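Local coordinates for ribulose bisphosphate carboxylase (Hyperthermus butylicus DSM 5456, PDB 6HUN), which probably catalyses the addition of CO2 and water to ribulose 1,5-bisphosphate, giving two molecules of 3-phosphoglycerate, in an archaeal AMP degradation pathway, at residues 80-84 and 106-110; 38-44 and 139-144; 145-149 and 368-373. One frame throughout, in Å; residues are numbered along the deposited sequence.

The three contacts run in a row from the dimer interface toward the catalytic barrel. Contact 1 (80-84 and 106-110) and contact 2 (38-44 and 139-144) lie in the N-terminal domain, with centres about 14 Å apart. F110 CE2 packs 3.6 Å from V41 CG2 between them. Contact 3 (145-149 and 368-373) joins this domain to the barrel part of the chain. Its centre is about 11 Å from that of contact 2 and about 20 Å from that of contact 1. A probable hydrogen bond of 3.0 Å runs from F142 N to Q368 OE1. F110 also packs on Y146. All three lie away from the predicted active-site residues.

Contact 1 (80-84 and 106-110); sequences WFEKL and PVELF
L84 of the short helix 81-84 packs on P106, E108 and L109 of the turn after strand 99-105, within the N-terminal domain of the Rubisco large chain. L84 CD2 lies 3.6 Å from E108 CB, and the two side chains meet at a slant. W80 turns a ring edge to the same glutamate, with CZ3 4.0 Å from E108 CG. The indole and carboxylate planes are 44° apart. K83 leaves the backbone with CG anti to N (chi1 169°). Its chain then bends and crosses E108 at about a right angle. K83 NZ ends 3.8 Å from E108 OE2, a long salt bridge. K83 also runs past P106 in the opposite direction. The P106 ring presses on the backbone of K83 and L84, with P106 CG 3.2 Å from K83 O. With an alanine here the ring atoms CG and CD are gone, which would probably open a gap against K83 O and the L84 carbonyl and let the 106-110 turn shift. W80 and L84 also pack on F213 of the second subunit, and L109 O accepts a hydrogen bond from Q211 of that subunit. The contact is therefore part of the dimer interface. L109 brings its CD2 to within 3.6 Å of L84 CB. L84 O is buried without a hydrogen-bonding partner, and L109 CD2 sits 3.1 Å from it.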
ATOM      1  N   TRP A  80       5.804  -2.805  30.453  1.00 70.04           N
ATOM      2  CA  TRP A  80       4.553  -2.637  29.726  1.00 66.78           C
ATOM      3  C   TRP A  80       4.149  -3.868  28.918  1.00 66.14           C
ATOM      4  O   TRP A  80       3.166  -3.803  28.158  1.00 68.06           O
ATOM      5  CB  TRP A  80       4.637  -1.411  28.817  1.00 63.80           C
ATOM      6  CG  TRP A  80       4.461  -0.134  29.539  1.00 66.04           C
ATOM      7  CD1 TRP A  80       5.359   0.459  30.377  1.00 69.47           C
ATOM      8  CD2 TRP A  80       3.311   0.727  29.510  1.00 65.44           C
ATOM      9  NE1 TRP A  80       4.846   1.632  30.874  1.00 72.24           N
ATOM     10  CE2 TRP A  80       3.591   1.822  30.358  1.00 72.68           C
ATOM     11  CE3 TRP A  80       2.071   0.675  28.862  1.00 66.06           C
ATOM     12  CZ2 TRP A  80       2.685   2.863  30.561  1.00 72.46           C
ATOM     13  CZ3 TRP A  80       1.164   1.718  29.074  1.00 66.89           C
ATOM     14  CH2 TRP A  80       1.480   2.786  29.922  1.00 66.44           C
ATOM     15  N   PHE A  81       4.841  -4.998  29.090  1.00 66.42           N
ATOM     16  CA  PHE A  81       4.560  -6.176  28.271  1.00 66.68           C
ATOM     17  C   PHE A  81       3.154  -6.728  28.527  1.00 68.04           C
ATOM     18  O   PHE A  81       2.350  -6.868  27.595  1.00 59.78           O
ATOM     19  CB  PHE A  81       5.624  -7.250  28.521  1.00 66.48           C
ATOM     20  CG  PHE A  81       5.389  -8.527  27.758  1.00 64.70           C
ATOM     21  CD1 PHE A  81       5.904  -8.689  26.485  1.00 59.32           C
ATOM     22  CD2 PHE A  81       4.653  -9.562  28.313  1.00 66.53           C
ATOM     23  CE1 PHE A  81       5.703  -9.875  25.775  1.00 59.57           C
ATOM     24  CE2 PHE A  81       4.421 -10.727  27.615  1.00 66.72           C
ATOM     25  CZ  PHE A  81       4.954 -10.894  26.341  1.00 64.87           C
ATOM     26  N   GLU A  82       2.852  -7.106  29.782  1.00 67.16           N
ATOM     27  CA  GLU A  82       1.535  -7.687  30.057  1.00 67.71           C
ATOM     28  C   GLU A  82       0.415  -6.684  29.816  1.00 66.07           C
ATOM     29  O   GLU A  82      -0.693  -7.076  29.422  1.00 65.65           O
ATOM     30  CB  GLU A  82       1.452  -8.239  31.489  1.00 74.35           C
ATOM     31  CG  GLU A  82       2.228  -9.539  31.717  1.00 75.25           C
ATOM     32  CD  GLU A  82       1.507 -10.763  31.143  1.00 79.10           C
ATOM     33  OE1 GLU A  82       2.199 -11.742  30.790  1.00 82.34           O
ATOM     34  OE2 GLU A  82       0.263 -10.746  31.022  1.00 80.99           O
ATOM     35  N   LYS A  83       0.702  -5.390  29.996  1.00 66.34           N
ATOM     36  CA  LYS A  83      -0.270  -4.328  29.755  1.00 64.96           C
ATOM     37  C   LYS A  83      -0.608  -4.191  28.265  1.00 62.43           C
ATOM     38  O   LYS A  83      -1.778  -4.025  27.893  1.00 59.26           O
ATOM     39  CB  LYS A  83       0.283  -3.010  30.307  1.00 67.42           C
ATOM     40  CG  LYS A  83      -0.502  -1.751  29.890  1.00 68.69           C
ATOM     41  CD  LYS A  83      -1.992  -1.847  30.310  1.00 71.82           C
ATOM     42  CE  LYS A  83      -2.908  -1.253  29.201  1.00 62.37           C
ATOM     43  NZ  LYS A  83      -4.199  -2.016  29.089  1.00 61.87           N
ATOM     44  N   LEU A  84       0.400  -4.244  27.401  1.00 58.85           N
ATOM     45  CA  LEU A  84       0.212  -4.028  25.976  1.00 56.79           C
ATOM     46  C   LEU A  84      -0.227  -5.272  25.223  1.00 56.42           C
ATOM     47  O   LEU A  84      -0.392  -5.200  24.005  1.00 55.49           O
ATOM     48  CB  LEU A  84       1.513  -3.511  25.374  1.00 51.86           C
ATOM     49  CG  LEU A  84       1.926  -2.119  25.814  1.00 54.48           C
ATOM     50  CD1 LEU A  84       3.282  -1.732  25.228  1.00 52.13           C
ATOM     51  CD2 LEU A  84       0.833  -1.122  25.393  1.00 53.26           C
ATOM     52  N   PRO A 106      -5.076  -3.517  23.550  1.00 45.45           N
ATOM     53  CA  PRO A 106      -5.025  -2.276  24.344  1.00 47.54           C
ATOM     54  C   PRO A 106      -4.676  -1.065  23.492  1.00 45.18           C
ATOM     55  O   PRO A 106      -3.819  -1.137  22.613  1.00 43.91           O
ATOM     56  CB  PRO A 106      -3.914  -2.559  25.361  1.00 50.46           C
ATOM     57  CG  PRO A 106      -3.553  -4.002  25.204  1.00 50.20           C
ATOM     58  CD  PRO A 106      -3.942  -4.405  23.829  1.00 46.36           C
ATOM     59  N   VAL A 107      -5.365   0.054  23.732  1.00 47.15           N
ATOM     60  CA  VAL A 107      -5.179   1.220  22.851  1.00 48.03           C
ATOM     61  C   VAL A 107      -3.772   1.804  22.962  1.00 46.23           C
ATOM     62  O   VAL A 107      -3.290   2.467  22.033  1.00 44.61           O
ATOM     63  CB  VAL A 107      -6.247   2.301  23.128  1.00 53.25           C
ATOM     64  CG1 VAL A 107      -5.977   3.546  22.315  1.00 55.64           C
ATOM     65  CG2 VAL A 107      -7.616   1.825  22.720  1.00 50.31           C
ATOM     66  N   GLU A 108      -3.078   1.553  24.067  1.00 47.16           N
ATOM     67  CA  GLU A 108      -1.707   2.022  24.227  1.00 47.90           C
ATOM     68  C   GLU A 108      -0.735   1.373  23.240  1.00 45.34           C
ATOM     69  O   GLU A 108       0.415   1.819  23.144  1.00 47.18           O
ATOM     70  CB  GLU A 108      -1.241   1.762  25.671  1.00 52.02           C
ATOM     71  CG  GLU A 108      -1.991   2.556  26.725  1.00 63.13           C
ATOM     72  CD  GLU A 108      -3.388   2.017  27.035  1.00 66.72           C
ATOM     73  OE1 GLU A 108      -4.163   2.751  27.709  1.00 70.92           O
ATOM     74  OE2 GLU A 108      -3.725   0.880  26.612  1.00 60.61           O
ATOM     75  N   LEU A 109      -1.154   0.337  22.509  1.00 43.09           N
ATOM     76  CA  LEU A 109      -0.276  -0.190  21.458  1.00 40.57           C
ATOM     77  C   LEU A 109      -0.083   0.792  20.305  1.00 42.22           C
ATOM     78  O   LEU A 109       0.869   0.638  19.514  1.00 38.97           O
ATOM     79  CB  LEU A 109      -0.846  -1.487  20.893  1.00 44.70           C
ATOM     80  CG  LEU A 109      -0.764  -2.798  21.669  1.00 49.55           C
ATOM     81  CD1 LEU A 109      -1.561  -3.862  20.951  1.00 45.47           C
ATOM     82  CD2 LEU A 109       0.719  -3.251  21.864  1.00 45.94           C
ATOM     83  N   PHE A 110      -1.033   1.716  20.090  1.00 40.42           N
ATOM     84  CA  PHE A 110      -1.109   2.475  18.834  1.00 34.63           C
ATOM     85  C   PHE A 110      -0.651   3.921  19.039  1.00 49.27           C
ATOM     86  O   PHE A 110      -0.967   4.540  20.059  1.00 43.08           O
ATOM     87  CB  PHE A 110      -2.551   2.399  18.284  1.00 33.75           C
ATOM     88  CG  PHE A 110      -3.037   0.959  18.137  1.00 41.56           C
ATOM     89  CD1 PHE A 110      -2.577   0.163  17.084  1.00 37.55           C
ATOM     90  CD2 PHE A 110      -3.932   0.400  19.053  1.00 42.56           C
ATOM     91  CE1 PHE A 110      -3.006  -1.156  16.944  1.00 37.36           C
ATOM     92  CE2 PHE A 110      -4.355  -0.905  18.944  1.00 33.82           C
ATOM     93  CZ  PHE A 110      -3.924  -1.690  17.879  1.00 34.06           C
TER

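Contact 2 (38-44 and 139-144); sequences KDEVIAV and DVYFPP
I42, A43 and V44 of strand 41-49 pair antiparallel with Y141, V140 and D139 of strand 132-141, in the mixed sheet of the N-terminal domain. I42 and Y141 form a hydrogen-bonded pair. I42 N donates to Y141 O at 3.2 Å, and Y141 N donates to I42 O at 2.7 Å. A43 and V140 are the non-hydrogen-bonded pair. V44 and D139 follow as a second hydrogen-bonded pair, with V44 N 3.0 Å from D139 O. On the face of A43 and V140, V41 CG1 meets V140 CG1 at 3.5 Å, tighter than usual for two carbons. V41 CG2 packs 3.6 Å from P143 CD, where 139-144 leaves the sheet after Y141.

Y141 carries the loop end of the contact. Its CG stands anti to N (chi1 157°), and this lays the ring alongside residues 38-40. Y141 OH donates to K38 O at 2.6 Å, in the carbonyl plane and on a lone pair (C=O...donor angle 144°). The rest of K38 folds back across the ring at about a right angle. K38 NZ is 3.8 Å from the ring centroid and 32° off the normal, an off-centre cation-pi contact. E40 O lies at the ring edge, in plane, 3.2 Å from Y141 CE2. That oxygen is buried without a hydrogen-bond partner. The phenol is thus gripped at its hydroxyl, touched by a charge and bordered by carbonyls.

Strand 99-105 bonds to V41 and A43 on the other edge of strand 41-49. Helix 312-322 packs on D139, V140 and F142, and its K317 makes a salt bridge with D139. Helix 115-122 packs on V41 and V140.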
ATOM      1  N   LYS A  38     -15.567  -1.519  26.130  1.00 63.66           N
ATOM      2  CA  LYS A  38     -15.765  -0.712  24.926  1.00 59.17           C
ATOM      3  C   LYS A  38     -14.528   0.111  24.575  1.00 52.88           C
ATOM      4  O   LYS A  38     -14.550   0.815  23.554  1.00 57.17           O
ATOM      5  CB  LYS A  38     -16.991   0.225  25.082  1.00 64.86           C
ATOM      6  CG  LYS A  38     -18.376  -0.360  24.677  1.00 65.26           C
ATOM      7  CD  LYS A  38     -18.309  -1.256  23.425  1.00 65.64           C
ATOM      8  CE  LYS A  38     -18.683  -0.519  22.112  1.00 66.51           C
ATOM      9  NZ  LYS A  38     -18.395  -1.312  20.850  1.00 64.72           N
ATOM     10  N   ASP A  39     -13.449   0.022  25.368  1.00 53.30           N
ATOM     11  CA  ASP A  39     -12.277   0.895  25.240  1.00 53.86           C
ATOM     12  C   ASP A  39     -11.045   0.210  24.644  1.00 49.96           C
ATOM     13  O   ASP A  39      -9.948   0.764  24.714  1.00 49.79           O
ATOM     14  CB  ASP A  39     -11.899   1.465  26.599  1.00 62.34           C
ATOM     15  CG  ASP A  39     -11.638   0.379  27.632  1.00 72.07           C
ATOM     16  OD1 ASP A  39     -12.124  -0.764  27.422  1.00 73.52           O
ATOM     17  OD2 ASP A  39     -10.971   0.672  28.661  1.00 77.42           O
ATOM     18  N   GLU A  40     -11.185  -0.982  24.092  1.00 51.37           N
ATOM     19  CA  GLU A  40     -10.088  -1.703  23.470  1.00 46.16           C
ATOM     20  C   GLU A  40     -10.336  -1.704  21.974  1.00 42.29           C
ATOM     21  O   GLU A  40     -11.488  -1.678  21.539  1.00 41.67           O
ATOM     22  CB  GLU A  40     -10.025  -3.136  23.991  1.00 47.64           C
ATOM     23  CG  GLU A  40      -9.753  -3.282  25.504  1.00 56.39           C
ATOM     24  CD  GLU A  40      -8.982  -4.560  25.764  1.00 64.54           C
ATOM     25  OE1 GLU A  40      -9.650  -5.590  26.034  1.00 73.29           O
ATOM     26  OE2 GLU A  40      -7.725  -4.571  25.634  1.00 66.25           O
ATOM     27  N   VAL A  41      -9.264  -1.708  21.189  1.00 39.90           N
ATOM     28  CA  VAL A  41      -9.412  -1.998  19.757  1.00 36.45           C
ATOM     29  C   VAL A  41      -9.721  -3.474  19.591  1.00 36.22           C
ATOM     30  O   VAL A  41      -9.094  -4.322  20.230  1.00 42.91           O
ATOM     31  CB  VAL A  41      -8.135  -1.629  18.987  1.00 34.29           C
ATOM     32  CG1 VAL A  41      -8.162  -2.238  17.494  1.00 30.95           C
ATOM     33  CG2 VAL A  41      -7.901  -0.147  19.019  1.00 34.43           C
ATOM     34  N   ILE A  42     -10.690  -3.795  18.734  1.00 36.74           N
ATOM     35  CA  ILE A  42     -11.076  -5.171  18.450  1.00 35.36           C
ATOM     36  C   ILE A  42     -10.885  -5.427  16.956  1.00 34.37           C
ATOM     37  O   ILE A  42     -11.487  -4.724  16.154  1.00 29.47           O
ATOM     38  CB  ILE A  42     -12.548  -5.407  18.829  1.00 35.97           C
ATOM     39  CG1 ILE A  42     -12.790  -5.096  20.343  1.00 39.65           C
ATOM     40  CG2 ILE A  42     -12.949  -6.818  18.440  1.00 35.96           C
ATOM     41  CD1 ILE A  42     -12.211  -6.134  21.131  1.00 46.35           C
ATOM     42  N   ALA A  43     -10.126  -6.455  16.595  1.00 31.49           N
ATOM     43  CA  ALA A  43      -9.999  -6.887  15.192  1.00 31.18           C
ATOM     44  C   ALA A  43     -10.726  -8.217  15.022  1.00 30.62           C
ATOM     45  O   ALA A  43     -10.601  -9.097  15.878  1.00 34.75           O
ATOM     46  CB  ALA A  43      -8.519  -7.061  14.792  1.00 27.65           C
ATOM     47  N   VAL A  44     -11.412  -8.406  13.890  1.00 27.55           N
ATOM     48  CA  VAL A  44     -11.961  -9.700  13.528  1.00 27.37           C
ATOM     49  C   VAL A  44     -11.262 -10.199  12.261  1.00 25.23           C
ATOM     50  O   VAL A  44     -11.226  -9.506  11.225  1.00 24.51           O
ATOM     51  CB  VAL A  44     -13.490  -9.679  13.400  1.00 36.71           C
ATOM     52  CG1 VAL A  44     -13.945  -8.562  12.486  1.00 37.57           C
ATOM     53  CG2 VAL A  44     -13.954 -11.042  12.924  1.00 32.44           C
ATOM     54  N   ASP A 139     -12.641  -6.574   9.775  1.00 21.90           N
ATOM     55  CA  ASP A 139     -13.101  -5.327  10.338  1.00 24.79           C
ATOM     56  C   ASP A 139     -12.292  -5.047  11.597  1.00 27.17           C
ATOM     57  O   ASP A 139     -11.732  -5.955  12.209  1.00 24.80           O
ATOM     58  CB  ASP A 139     -14.605  -5.419  10.700  1.00 25.27           C
ATOM     59  CG  ASP A 139     -15.248  -4.035  10.900  1.00 28.67           C
ATOM     60  OD1 ASP A 139     -14.539  -3.007  10.690  1.00 26.79           O
ATOM     61  OD2 ASP A 139     -16.476  -4.004  11.183  1.00 31.43           O
ATOM     62  N   VAL A 140     -12.329  -3.792  12.028  1.00 24.07           N
ATOM     63  CA  VAL A 140     -11.640  -3.382  13.260  1.00 23.86           C
ATOM     64  C   VAL A 140     -12.535  -2.358  13.886  1.00 26.51           C
ATOM     65  O   VAL A 140     -12.979  -1.436  13.195  1.00 28.80           O
ATOM     66  CB  VAL A 140     -10.237  -2.788  12.995  1.00 22.78           C
ATOM     67  CG1 VAL A 140      -9.603  -2.320  14.318  1.00 25.38           C
ATOM     68  CG2 VAL A 140      -9.317  -3.858  12.389  1.00 21.48           C
ATOM     69  N   TYR A 141     -12.801  -2.549  15.189  1.00 28.03           N
ATOM     70  CA  TYR A 141     -13.573  -1.618  15.987  1.00 30.09           C
ATOM     71  C   TYR A 141     -12.585  -0.671  16.630  1.00 30.93           C
ATOM     72  O   TYR A 141     -11.620  -1.123  17.279  1.00 31.77           O
ATOM     73  CB  TYR A 141     -14.343  -2.356  17.069  1.00 32.81           C
ATOM     74  CG  TYR A 141     -14.696  -1.425  18.238  1.00 35.65           C
ATOM     75  CD1 TYR A 141     -15.734  -0.528  18.106  1.00 39.83           C
ATOM     76  CD2 TYR A 141     -13.964  -1.424  19.412  1.00 37.85           C
ATOM     77  CE1 TYR A 141     -16.110   0.346  19.169  1.00 41.54           C
ATOM     78  CE2 TYR A 141     -14.312  -0.522  20.515  1.00 40.80           C
ATOM     79  CZ  TYR A 141     -15.383   0.348  20.339  1.00 42.60           C
ATOM     80  OH  TYR A 141     -15.778   1.232  21.324  1.00 44.17           O
ATOM     81  N   PHE A 142     -12.819   0.627  16.443  1.00 30.88           N
ATOM     82  CA  PHE A 142     -11.978   1.667  17.015  1.00 31.87           C
ATOM     83  C   PHE A 142     -12.721   2.304  18.181  1.00 34.97           C
ATOM     84  O   PHE A 142     -13.823   2.825  17.965  1.00 35.32           O
ATOM     85  CB  PHE A 142     -11.626   2.720  15.976  1.00 29.88           C
ATOM     86  CG  PHE A 142     -10.791   2.168  14.863  1.00 32.30           C
ATOM     87  CD1 PHE A 142      -9.463   1.880  15.095  1.00 36.26           C
ATOM     88  CD2 PHE A 142     -11.345   1.849  13.667  1.00 33.51           C
ATOM     89  CE1 PHE A 142      -8.671   1.327  14.078  1.00 36.23           C
ATOM     90  CE2 PHE A 142     -10.543   1.324  12.624  1.00 29.31           C
ATOM     91  CZ  PHE A 142      -9.232   1.057  12.857  1.00 31.95           C
ATOM     92  N   PRO A 143     -12.183   2.286  19.400  1.00 37.44           N
ATOM     93  CA  PRO A 143     -12.900   2.963  20.543  1.00 40.77           C
ATOM     94  C   PRO A 143     -12.793   4.469  20.445  1.00 41.06           C
ATOM     95  O   PRO A 143     -11.884   4.998  19.793  1.00 39.25           O
ATOM     96  CB  PRO A 143     -12.173   2.441  21.783  1.00 43.30           C
ATOM     97  CG  PRO A 143     -10.807   2.114  21.335  1.00 41.41           C
ATOM     98  CD  PRO A 143     -10.931   1.637  19.854  1.00 37.72           C
ATOM     99  N   PRO A 144     -13.696   5.214  21.129  1.00 43.63           N
ATOM    100  CA  PRO A 144     -13.727   6.667  20.959  1.00 44.01           C
ATOM    101  C   PRO A 144     -12.404   7.348  21.218  1.00 44.26           C
ATOM    102  O   PRO A 144     -12.092   8.329  20.552  1.00 43.12           O
ATOM    103  CB  PRO A 144     -14.794   7.116  21.999  1.00 47.61           C
ATOM    104  CG  PRO A 144     -15.680   5.963  22.135  1.00 47.96           C
ATOM    105  CD  PRO A 144     -14.841   4.708  21.897  1.00 46.10           C
TER

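Contact 3 (145-149 and 368-373); sequences SYLET and QPWSNI
L147 makes the apolar part of this contact, and both of its methyl groups are used. Its CG is anti to N (chi1 -178°), which carries the side chain out toward residues 368-373. L147 CD1 lies 4.1 Å from W370 CZ3, and the two side chains cross at about a right angle. L147 CG meets I373 CG1 at 4.1 Å, obliquely. I373 CG1 in turn lies at the edge of the W370 ring, in its plane. M321 of helix 312-322 packs on L147 and W370 as well.

The other methyl meets polar groups. L147 CD2 is 3.3 Å from P369 O and also touches the Q368 amide. Q368 NE2 donates to that same P369 O at 2.8 Å, nearly in its own amide plane. Q368 OE1 accepts from K317, so both ends of the amide are held.

The contact joins the two parts of the Rubisco large chain. Helix 144-147 follows the last strand of the N-terminal domain. Strand 368-369 pairs with 355-356, in the link between the sixth and seventh strands of the eight-stranded barrel. A type II beta turn from W370 to I373 then places N372 beside E148, with N372 at a positive phi of 69°.

One water joins the exposed E148 and N372. It donates to E148 OE1 at 2.6 Å and to N372 OD1 at 3.0 Å. Behind E148 the chain is tied by T149, whose OG1 and N both donate to Y146 O, the OG1 bond being 2.8 Å long.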
ATOM      1  N   SER A 145     -11.636   6.903  22.206  1.00 46.08           N
ATOM      2  CA  SER A 145     -10.441   7.642  22.590  1.00 46.97           C
ATOM      3  C   SER A 145      -9.361   7.505  21.535  1.00 48.21           C
ATOM      4  O   SER A 145      -8.507   8.384  21.377  1.00 43.71           O
ATOM      5  CB  SER A 145      -9.943   7.143  23.940  1.00 54.88           C
ATOM      6  OG  SER A 145      -9.693   5.749  23.827  1.00 59.51           O
ATOM      7  N   TYR A 146      -9.398   6.415  20.789  1.00 43.44           N
ATOM      8  CA  TYR A 146      -8.457   6.275  19.705  1.00 38.36           C
ATOM      9  C   TYR A 146      -9.014   6.880  18.419  1.00 38.39           C
ATOM     10  O   TYR A 146      -8.285   7.568  17.686  1.00 35.49           O
ATOM     11  CB  TYR A 146      -8.155   4.796  19.560  1.00 37.20           C
ATOM     12  CG  TYR A 146      -7.118   4.458  18.481  1.00 34.50           C
ATOM     13  CD1 TYR A 146      -5.888   5.109  18.405  1.00 38.65           C
ATOM     14  CD2 TYR A 146      -7.402   3.492  17.557  1.00 40.64           C
ATOM     15  CE1 TYR A 146      -4.940   4.765  17.395  1.00 35.49           C
ATOM     16  CE2 TYR A 146      -6.478   3.149  16.551  1.00 35.58           C
ATOM     17  CZ  TYR A 146      -5.273   3.771  16.482  1.00 33.63           C
ATOM     18  OH  TYR A 146      -4.427   3.369  15.460  1.00 35.02           O
ATOM     19  N   LEU A 147     -10.307   6.639  18.151  1.00 38.33           N
ATOM     20  CA  LEU A 147     -10.930   7.137  16.924  1.00 33.64           C
ATOM     21  C   LEU A 147     -10.842   8.657  16.858  1.00 37.35           C
ATOM     22  O   LEU A 147     -10.550   9.222  15.805  1.00 32.70           O
ATOM     23  CB  LEU A 147     -12.382   6.653  16.835  1.00 33.88           C
ATOM     24  CG  LEU A 147     -13.168   7.037  15.593  1.00 35.97           C
ATOM     25  CD1 LEU A 147     -12.494   6.407  14.366  1.00 28.97           C
ATOM     26  CD2 LEU A 147     -14.598   6.576  15.640  1.00 37.37           C
ATOM     27  N   GLU A 148     -11.007   9.341  17.999  1.00 38.79           N
ATOM     28  CA  GLU A 148     -10.936  10.793  17.927  1.00 38.51           C
ATOM     29  C   GLU A 148      -9.530  11.348  17.734  1.00 39.93           C
ATOM     30  O   GLU A 148      -9.405  12.565  17.597  1.00 40.63           O
ATOM     31  CB  GLU A 148     -11.583  11.411  19.190  1.00 42.15           C
ATOM     32  CG  GLU A 148     -10.845  11.157  20.501  1.00 46.68           C
ATOM     33  CD  GLU A 148     -11.659  11.647  21.736  1.00 59.70           C
ATOM     34  OE1 GLU A 148     -12.911  11.732  21.652  1.00 61.03           O
ATOM     35  OE2 GLU A 148     -11.048  11.966  22.788  1.00 67.33           O
ATOM     36  N   THR A 149      -8.447  10.545  17.690  1.00 38.98           N
ATOM     37  CA  THR A 149      -7.165  11.123  17.326  1.00 36.32           C
ATOM     38  C   THR A 149      -7.014  11.331  15.819  1.00 37.73           C
ATOM     39  O   THR A 149      -5.989  11.867  15.364  1.00 32.93           O
ATOM     40  CB  THR A 149      -6.024  10.243  17.886  1.00 36.57           C
ATOM     41  OG1 THR A 149      -5.955   8.964  17.229  1.00 34.18           O
ATOM     42  CG2 THR A 149      -6.241  10.016  19.375  1.00 40.09           C
ATOM     43  N   GLN A 368     -19.849   0.188  15.244  1.00 37.58           N
ATOM     44  CA  GLN A 368     -18.889   1.298  15.185  1.00 36.28           C
ATOM     45  C   GLN A 368     -19.605   2.656  15.294  1.00 40.46           C
ATOM     46  O   GLN A 368     -20.178   3.129  14.304  1.00 36.67           O
ATOM     47  CB  GLN A 368     -18.040   1.252  13.905  1.00 32.85           C
ATOM     48  CG  GLN A 368     -17.074   2.442  13.834  1.00 32.04           C
ATOM     49  CD  GLN A 368     -15.937   2.296  14.839  1.00 35.70           C
ATOM     50  OE1 GLN A 368     -15.055   1.429  14.667  1.00 33.25           O
ATOM     51  NE2 GLN A 368     -15.932   3.116  15.856  1.00 36.23           N
ATOM     52  N   PRO A 369     -19.547   3.332  16.455  1.00 40.10           N
ATOM     53  CA  PRO A 369     -19.948   4.751  16.489  1.00 50.77           C
ATOM     54  C   PRO A 369     -18.882   5.623  15.839  1.00 45.63           C
ATOM     55  O   PRO A 369     -17.688   5.313  15.842  1.00 43.77           O
ATOM     56  CB  PRO A 369     -20.092   5.074  17.998  1.00 44.85           C
ATOM     57  CG  PRO A 369     -19.587   3.849  18.764  1.00 45.48           C
ATOM     58  CD  PRO A 369     -18.909   2.918  17.719  1.00 41.91           C
ATOM     59  N   TRP A 370     -19.322   6.722  15.249  1.00 41.37           N
ATOM     60  CA  TRP A 370     -18.415   7.597  14.508  1.00 39.13           C
ATOM     61  C   TRP A 370     -18.416   8.994  15.112  1.00 42.40           C
ATOM     62  O   TRP A 370     -18.378  10.002  14.399  1.00 38.48           O
ATOM     63  CB  TRP A 370     -18.816   7.654  13.032  1.00 34.71           C
ATOM     64  CG  TRP A 370     -18.463   6.456  12.238  1.00 32.25           C
ATOM     65  CD1 TRP A 370     -19.275   5.437  11.877  1.00 33.77           C
ATOM     66  CD2 TRP A 370     -17.195   6.194  11.663  1.00 30.87           C
ATOM     67  NE1 TRP A 370     -18.607   4.526  11.103  1.00 29.99           N
ATOM     68  CE2 TRP A 370     -17.307   4.964  10.960  1.00 28.29           C
ATOM     69  CE3 TRP A 370     -15.955   6.851  11.713  1.00 36.44           C
ATOM     70  CZ2 TRP A 370     -16.242   4.398  10.295  1.00 26.04           C
ATOM     71  CZ3 TRP A 370     -14.892   6.274  10.996  1.00 29.10           C
ATOM     72  CH2 TRP A 370     -15.054   5.075  10.313  1.00 26.32           C
ATOM     73  N   SER A 371     -18.523   9.069  16.436  1.00 41.94           N
ATOM     74  CA  SER A 371     -18.553  10.372  17.087  1.00 44.51           C
ATOM     75  C   SER A 371     -17.401  11.252  16.595  1.00 43.03           C
ATOM     76  O   SER A 371     -16.252  10.790  16.532  1.00 45.36           O
ATOM     77  CB  SER A 371     -18.459  10.146  18.593  1.00 47.84           C
ATOM     78  OG  SER A 371     -19.154  11.149  19.267  1.00 57.53           O
ATOM     79  N   ASN A 372     -17.723  12.477  16.149  1.00 43.72           N
ATOM     80  CA  ASN A 372     -16.737  13.452  15.663  1.00 46.76           C
ATOM     81  C   ASN A 372     -16.058  13.085  14.328  1.00 40.39           C
ATOM     82  O   ASN A 372     -14.932  13.519  14.064  1.00 38.26           O
ATOM     83  CB  ASN A 372     -15.642  13.689  16.707  1.00 45.05           C
ATOM     84  CG  ASN A 372     -16.227  14.100  18.034  1.00 48.32           C
ATOM     85  OD1 ASN A 372     -15.871  13.556  19.081  1.00 52.52           O
ATOM     86  ND2 ASN A 372     -17.185  15.017  17.986  1.00 50.33           N
ATOM     87  N   ILE A 373     -16.635  12.237  13.497  1.00 39.62           N
ATOM     88  CA  ILE A 373     -16.036  11.910  12.194  1.00 34.15           C
ATOM     89  C   ILE A 373     -17.157  12.110  11.161  1.00 28.05           C
ATOM     90  O   ILE A 373     -18.147  11.411  11.214  1.00 30.79           O
ATOM     91  CB  ILE A 373     -15.502  10.459  12.133  1.00 34.20           C
ATOM     92  CG1 ILE A 373     -14.482  10.124  13.258  1.00 34.41           C
ATOM     93  CG2 ILE A 373     -14.927  10.171  10.731  1.00 31.89           C
ATOM     94  CD1 ILE A 373     -13.147  10.708  13.105  1.00 33.32           C
TER
HETATM   95  O   HOH W   1     -14.930  10.955  20.235  1.00 48.14           O